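Local coordinates for protein beta-lactamase OXA-2 (Salmonella typhimurium, PDB 1K38) that hydrolyses beta-lactam antibiotics, oxacillin among them, as a class D serine beta-lactamase that confers antibiotic resistance, at residues 111-114 with 115-119. Sequence-based numbering, arbitrary orientation.
Sequences IGDD and KARRY
Asp113 OD1 meets the guanidinium of Arg117 at its edge, tilted about 20° out of the plane, in a salt bridge at 2.7 Å from NE. The carboxylate uses its syn side, although the two planes are turned 60° apart, so this is not a flat bidentate pair. With chi1 at 173°, Asp113 CG lies beside its own carbonyl carbon, and the Arg117 chain, extended from CG to NE, comes back toward the N-terminus to meet it. NH2 is taken by Ser131 OG, which ties this helix to the neighbouring loop. The Arg118 guanidinium lies differently: bent at chi3, its chain folds back so that one face looks onto the backbone, with Lys115 CA against it. Asp114 O also lies over a face, 3.2 Å from NH1 but too badly angled for a hydrogen bond; that oxygen accepts from Arg118 N instead. At the edge of the Tyr119 ring sits Ile111 CG2, 4.1 Å from CE2; this methyl also touches Lys115 CB at 3.8 Å. The ring stacks with Phe60 and its OH bonds Asp63, both on helix 56-64. The backbone keeps the regular i to i+4 pattern, beginning with Ala116 N to Gly112 O at 3.0 Å. One residue earlier, Ile111 O has no direct bond to Lys115 N; a water bridges them, accepting from Lys115 N at 2.9 Å. Gly112, with positive phi, both ends helix 101-111 and N-caps helix 113-122: a helix-to-helix junction, followed by an i to i+4 Asp-Arg salt bridge on the first turn, in the helical part of the penicillin-binding transpeptidase fold.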
loop_
_atom_site.group_PDB
_atom_site.type_symbol
_atom_site.label_atom_id
_atom_site.label_comp_id
_atom_site.label_asym_id
_atom_site.label_seq_id
_atom_site.Cartn_x
_atom_site.Cartn_y
_atom_site.Cartn_z
ATOM N N ILE A 111 11.664 -6.711 -23.344
ATOM C CA ILE A 111 10.359 -6.460 -23.938
ATOM C C ILE A 111 10.477 -6.233 -25.444
ATOM O O ILE A 111 9.700 -6.783 -26.226
ATOM C CB ILE A 111 9.684 -5.237 -23.274
ATOM C CG1 ILE A 111 9.379 -5.563 -21.808
ATOM C CG2 ILE A 111 8.410 -4.865 -24.018
ATOM C CD1 ILE A 111 8.814 -4.403 -21.015
ATOM N N GLY A 112 11.457 -5.432 -25.847
ATOM C CA GLY A 112 11.650 -5.158 -27.260
ATOM C C GLY A 112 10.818 -3.990 -27.750
ATOM O O GLY A 112 9.786 -3.663 -27.163
ATOM N N ASP A 113 11.260 -3.368 -28.837
ATOM C CA ASP A 113 10.563 -2.218 -29.403
ATOM C C ASP A 113 9.161 -2.524 -29.919
ATOM O O ASP A 113 8.223 -1.774 -29.655
ATOM C CB ASP A 113 11.400 -1.597 -30.526
ATOM C CG ASP A 113 10.652 -0.509 -31.277
ATOM O OD1 ASP A 113 9.833 -0.847 -32.157
ATOM O OD2 ASP A 113 10.875 0.684 -30.979
ATOM N N ASP A 114 9.018 -3.617 -30.658
ATOM C CA ASP A 114 7.717 -3.985 -31.203
ATOM C C ASP A 114 6.657 -4.142 -30.119
ATOM O O ASP A 114 5.560 -3.598 -30.232
ATOM C CB ASP A 114 7.821 -5.284 -32.005
ATOM C CG ASP A 114 8.647 -5.123 -33.266
ATOM O OD1 ASP A 114 8.370 -4.183 -34.040
ATOM O OD2 ASP A 114 9.565 -5.942 -33.487
ATOM N N LYS A 115 6.989 -4.886 -29.070
ATOM C CA LYS A 115 6.045 -5.111 -27.985
ATOM C C LYS A 115 5.793 -3.820 -27.209
ATOM O O LYS A 115 4.671 -3.561 -26.776
ATOM C CB LYS A 115 6.569 -6.203 -27.048
ATOM C CG LYS A 115 5.499 -6.806 -26.156
ATOM C CD LYS A 115 6.001 -8.039 -25.416
ATOM C CE LYS A 115 4.869 -8.700 -24.641
ATOM N NZ LYS A 115 5.299 -9.928 -23.913
ATOM N N ALA A 116 6.835 -3.009 -27.044
ATOM C CA ALA A 116 6.700 -1.745 -26.326
ATOM C C ALA A 116 5.691 -0.852 -27.041
ATOM O O ALA A 116 4.895 -0.169 -26.402
ATOM C CB ALA A 116 8.046 -1.048 -26.236
ATOM N N ARG A 117 5.731 -0.860 -28.371
ATOM C CA ARG A 117 4.803 -0.059 -29.157
ATOM C C ARG A 117 3.379 -0.558 -28.953
ATOM O O ARG A 117 2.456 0.238 -28.790
ATOM C CB ARG A 117 5.164 -0.122 -30.645
ATOM C CG ARG A 117 6.462 0.578 -30.992
ATOM C CD ARG A 117 6.824 0.418 -32.463
ATOM N NE ARG A 117 8.082 1.091 -32.783
ATOM C CZ ARG A 117 8.233 2.410 -32.867
ATOM N NH1 ARG A 117 7.199 3.213 -32.659
ATOM N NH2 ARG A 117 9.422 2.927 -33.152
ATOM N N ARG A 118 3.201 -1.878 -28.960
ATOM C CA ARG A 118 1.876 -2.453 -28.766
ATOM C C ARG A 118 1.324 -2.123 -27.380
ATOM O O ARG A 118 0.150 -1.789 -27.243
ATOM C CB ARG A 118 1.908 -3.971 -28.963
ATOM C CG ARG A 118 2.023 -4.400 -30.421
ATOM C CD ARG A 118 1.697 -5.878 -30.595
ATOM N NE ARG A 118 2.701 -6.749 -29.987
ATOM C CZ ARG A 118 3.940 -6.893 -30.444
ATOM N NH1 ARG A 118 4.336 -6.226 -31.519
ATOM N NH2 ARG A 118 4.787 -7.708 -29.826
ATOM N N TYR A 119 2.171 -2.217 -26.359
ATOM C CA TYR A 119 1.742 -1.910 -24.995
ATOM C C TYR A 119 1.327 -0.448 -24.877
ATOM O O TYR A 119 0.279 -0.133 -24.307
ATOM C CB TYR A 119 2.867 -2.178 -23.992
ATOM C CG TYR A 119 3.033 -3.620 -23.571
ATOM C CD1 TYR A 119 1.937 -4.382 -23.168
ATOM C CD2 TYR A 119 4.298 -4.202 -23.512
ATOM C CE1 TYR A 119 2.100 -5.690 -22.713
ATOM C CE2 TYR A 119 4.471 -5.506 -23.058
ATOM C CZ TYR A 119 3.370 -6.241 -22.660
ATOM O OH TYR A 119 3.549 -7.523 -22.197
HETATM O O HOH W 1 9.339 -6.633 -28.999
#